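Local coordinates for protein diaminopropionate ammonia-lyase (PDB 4D9I) that uses pyridoxal 5'-phosphate to break down both L- and D-2,3-diaminopropionate by alpha,beta-elimination, giving pyruvate and ammonia, at residues L31-H36 / A213-R218. Numbering follows the deposited sequence.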
ATOM      1  N   LEU B  31     -16.500 -15.445 -29.446  1.00 38.66           N
ATOM      2  CA  LEU B  31     -15.567 -15.833 -30.509  1.00 38.81           C
ATOM      3  C   LEU B  31     -14.132 -15.421 -30.165  1.00 36.57           C
ATOM      4  O   LEU B  31     -13.205 -16.230 -30.268  1.00 36.95           O
ATOM      5  CB  LEU B  31     -15.995 -15.241 -31.855  1.00 39.55           C
ATOM      6  CG  LEU B  31     -17.281 -15.792 -32.490  1.00 42.34           C
ATOM      7  CD1 LEU B  31     -17.661 -14.997 -33.735  1.00 43.06           C
ATOM      8  CD2 LEU B  31     -17.132 -17.272 -32.832  1.00 43.91           C
ATOM      9  N   ALA B  32     -13.956 -14.172 -29.734  1.00 34.57           N
ATOM     10  CA  ALA B  32     -12.640 -13.706 -29.310  1.00 32.54           C
ATOM     11  C   ALA B  32     -12.105 -14.564 -28.155  1.00 31.98           C
ATOM     12  O   ALA B  32     -10.962 -15.025 -28.194  1.00 31.57           O
ATOM     13  CB  ALA B  32     -12.681 -12.230 -28.925  1.00 31.39           C
ATOM     14  N   ARG B  33     -12.943 -14.816 -27.152  1.00 31.90           N
ATOM     15  CA  ARG B  33     -12.502 -15.611 -26.005  1.00 31.77           C
ATOM     16  C   ARG B  33     -12.054 -17.033 -26.373  1.00 33.29           C
ATOM     17  O   ARG B  33     -11.055 -17.533 -25.842  1.00 32.94           O
ATOM     18  CB  ARG B  33     -13.569 -15.658 -24.907  1.00 31.91           C
ATOM     19  CG  ARG B  33     -13.052 -16.348 -23.656  1.00 31.57           C
ATOM     20  CD  ARG B  33     -13.975 -16.163 -22.471  1.00 31.41           C
ATOM     21  NE  ARG B  33     -13.432 -16.860 -21.317  1.00 31.08           N
ATOM     22  CZ  ARG B  33     -14.069 -17.007 -20.169  1.00 31.31           C
ATOM     23  NH1 ARG B  33     -15.288 -16.499 -20.009  1.00 31.42           N
ATOM     24  NH2 ARG B  33     -13.485 -17.670 -19.182  1.00 31.44           N
ATOM     25  N   GLN B  34     -12.815 -17.679 -27.253  1.00 35.53           N
ATOM     26  CA  GLN B  34     -12.448 -18.973 -27.828  1.00 37.66           C
ATOM     27  C   GLN B  34     -11.044 -18.953 -28.436  1.00 37.07           C
ATOM     28  O   GLN B  34     -10.281 -19.918 -28.285  1.00 37.49           O
ATOM     29  CB  GLN B  34     -13.442 -19.363 -28.916  1.00 40.25           C
ATOM     30  CG  GLN B  34     -14.828 -19.776 -28.426  1.00 42.42           C
ATOM     31  CD  GLN B  34     -15.769 -20.064 -29.600  1.00 45.29           C
ATOM     32  OE1 GLN B  34     -15.593 -21.043 -30.331  1.00 47.43           O
ATOM     33  NE2 GLN B  34     -16.766 -19.197 -29.791  1.00 45.81           N
ATOM     34  N   PHE B  35     -10.723 -17.847 -29.116  1.00 35.98           N
ATOM     35  CA  PHE B  35      -9.397 -17.611 -29.681  1.00 35.35           C
ATOM     36  C   PHE B  35      -8.355 -17.494 -28.576  1.00 33.76           C
ATOM     37  O   PHE B  35      -7.356 -18.203 -28.596  1.00 34.00           O
ATOM     38  CB  PHE B  35      -9.396 -16.347 -30.556  1.00 34.74           C
ATOM     39  CG  PHE B  35      -8.023 -15.837 -30.882  1.00 34.18           C
ATOM     40  CD1 PHE B  35      -7.289 -16.399 -31.911  1.00 35.36           C
ATOM     41  CD2 PHE B  35      -7.463 -14.788 -30.152  1.00 32.85           C
ATOM     42  CE1 PHE B  35      -6.019 -15.945 -32.207  1.00 35.00           C
ATOM     43  CE2 PHE B  35      -6.190 -14.322 -30.448  1.00 32.69           C
ATOM     44  CZ  PHE B  35      -5.469 -14.905 -31.478  1.00 33.39           C
ATOM     45  N   HIS B  36      -8.604 -16.604 -27.612  1.00 32.35           N
ATOM     46  CA  HIS B  36      -7.691 -16.396 -26.470  1.00 31.20           C
ATOM     47  C   HIS B  36      -7.393 -17.623 -25.657  1.00 32.21           C
ATOM     48  O   HIS B  36      -6.275 -17.792 -25.176  1.00 31.87           O
ATOM     49  CB  HIS B  36      -8.197 -15.290 -25.556  1.00 29.50           C
ATOM     50  CG  HIS B  36      -8.208 -13.932 -26.204  1.00 28.51           C
ATOM     51  ND1 HIS B  36      -9.286 -13.125 -26.173  1.00 28.08           N
ATOM     52  CD2 HIS B  36      -7.233 -13.260 -26.930  1.00 27.99           C
ATOM     53  CE1 HIS B  36      -9.007 -11.991 -26.828  1.00 27.41           C
ATOM     54  NE2 HIS B  36      -7.751 -12.076 -27.293  1.00 27.43           N
ATOM     55  N   ALA B 213     -15.561 -11.484 -16.781  1.00 23.98           N
ATOM     56  CA  ALA B 213     -16.121 -10.813 -15.604  1.00 23.82           C
ATOM     57  C   ALA B 213     -17.585 -11.174 -15.368  1.00 25.31           C
ATOM     58  O   ALA B 213     -17.981 -11.357 -14.226  1.00 25.55           O
ATOM     59  CB  ALA B 213     -15.936  -9.292 -15.676  1.00 22.46           C
ATOM     60  N   VAL B 214     -18.371 -11.288 -16.443  1.00 26.06           N
ATOM     61  CA  VAL B 214     -19.782 -11.643 -16.311  1.00 28.19           C
ATOM     62  C   VAL B 214     -19.896 -13.072 -15.782  1.00 29.95           C
ATOM     63  O   VAL B 214     -20.650 -13.327 -14.855  1.00 30.75           O
ATOM     64  CB  VAL B 214     -20.571 -11.480 -17.636  1.00 28.85           C
ATOM     65  CG1 VAL B 214     -21.958 -12.086 -17.514  1.00 31.29           C
ATOM     66  CG2 VAL B 214     -20.717 -10.012 -17.980  1.00 28.07           C
ATOM     67  N   GLU B 215     -19.129 -13.986 -16.375  1.00 30.62           N
ATOM     68  CA  GLU B 215     -19.042 -15.361 -15.889  1.00 32.58           C
ATOM     69  C   GLU B 215     -18.640 -15.355 -14.415  1.00 32.04           C
ATOM     70  O   GLU B 215     -19.207 -16.078 -13.618  1.00 33.77           O
ATOM     71  CB  GLU B 215     -18.013 -16.160 -16.696  1.00 33.16           C
ATOM     72  CG  GLU B 215     -17.950 -17.632 -16.311  1.00 36.19           C
ATOM     73  CD  GLU B 215     -16.812 -18.392 -16.992  1.00 36.93           C
ATOM     74  OE1 GLU B 215     -15.979 -17.771 -17.678  1.00 35.20           O
ATOM     75  OE2 GLU B 215     -16.741 -19.632 -16.833  1.00 39.53           O
ATOM     76  N   GLN B 216     -17.642 -14.548 -14.063  1.00 29.77           N
ATOM     77  CA  GLN B 216     -17.196 -14.495 -12.672  1.00 29.50           C
ATOM     78  C   GLN B 216     -18.276 -13.932 -11.742  1.00 29.90           C
ATOM     79  O   GLN B 216     -18.492 -14.468 -10.658  1.00 31.77           O
ATOM     80  CB  GLN B 216     -15.894 -13.714 -12.539  1.00 27.17           C
ATOM     81  CG  GLN B 216     -14.679 -14.468 -13.041  1.00 27.33           C
ATOM     82  CD  GLN B 216     -13.546 -13.541 -13.378  1.00 25.18           C
ATOM     83  OE1 GLN B 216     -13.753 -12.513 -14.016  1.00 24.29           O
ATOM     84  NE2 GLN B 216     -12.348 -13.880 -12.935  1.00 24.99           N
ATOM     85  N   MET B 217     -18.948 -12.861 -12.165  1.00 28.81           N
ATOM     86  CA  MET B 217     -20.046 -12.283 -11.383  1.00 29.38           C
ATOM     87  C   MET B 217     -21.194 -13.275 -11.207  1.00 32.27           C
ATOM     88  O   MET B 217     -21.751 -13.396 -10.111  1.00 33.40           O
ATOM     89  CB  MET B 217     -20.519 -10.949 -11.969  1.00 27.93           C
ATOM     90  CG  MET B 217     -19.588  -9.777 -11.650  1.00 25.50           C
ATOM     91  SD  MET B 217     -20.043  -8.150 -12.319  1.00 24.26           S
ATOM     92  CE  MET B 217     -20.012  -8.405 -14.088  1.00 24.07           C
ATOM     93  N   ARG B 218     -21.520 -14.008 -12.263  1.00 33.71           N
ATOM     94  CA  ARG B 218     -22.541 -15.054 -12.172  1.00 37.46           C
ATOM     95  C   ARG B 218     -22.155 -16.159 -11.181  1.00 39.21           C
ATOM     96  O   ARG B 218     -22.997 -16.621 -10.428  1.00 40.96           O
ATOM     97  CB  ARG B 218     -22.859 -15.630 -13.554  1.00 38.46           C
ATOM     98  CG  ARG B 218     -23.758 -14.742 -14.399  1.00 38.62           C
ATOM     99  CD  ARG B 218     -23.895 -15.300 -15.814  1.00 39.98           C
ATOM    100  NE  ARG B 218     -24.705 -14.439 -16.674  1.00 40.33           N
ATOM    101  CZ  ARG B 218     -24.592 -14.369 -18.004  1.00 40.57           C
ATOM    102  NH1 ARG B 218     -23.678 -15.079 -18.662  1.00 40.52           N
ATOM    103  NH2 ARG B 218     -25.368 -13.541 -18.679  1.00 41.10           N
TER
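With CG set anti to the backbone N (chi1 -174°), R33 runs fully extended as far as NE and carries its guanidinium across to E215, whose own chain is likewise stretched beyond CG. The reach is needed, because segments 31-36 and 213-218 stand well apart: even their nearest pair of CA atoms, R33 CA and A213 CA, is 12.0 Å apart. The two side chains cross at roughly a right angle. R33 presents the end of its guanidinium, and both terminal nitrogens close on a single carboxylate oxygen, NH1 to E215 OE1 at 2.7 Å and NH2 to E215 OE1 at 2.9 Å. That oxygen sits at the guanidinium edge, close to its plane, and sharing it leaves both bonds well bent. The carboxylate is turned 52° from the guanidinium plane, so the two groups do not pair flat, and only OE1 takes part across this contact. R33 has other partners too: NH1 also forms a salt bridge to D211, one turn before E215 on helix 208-220, and NE bonds to Y42 OH, which should help fix the rotation of the group. Cut back to an alanine, this position would probably leave E215 and D211 without the positive group they share. Away from the active site, this is a surface interhelical salt bridge, tying helix 26-36 near the N-terminus to helix 208-220 of the fold type II PLP enzyme.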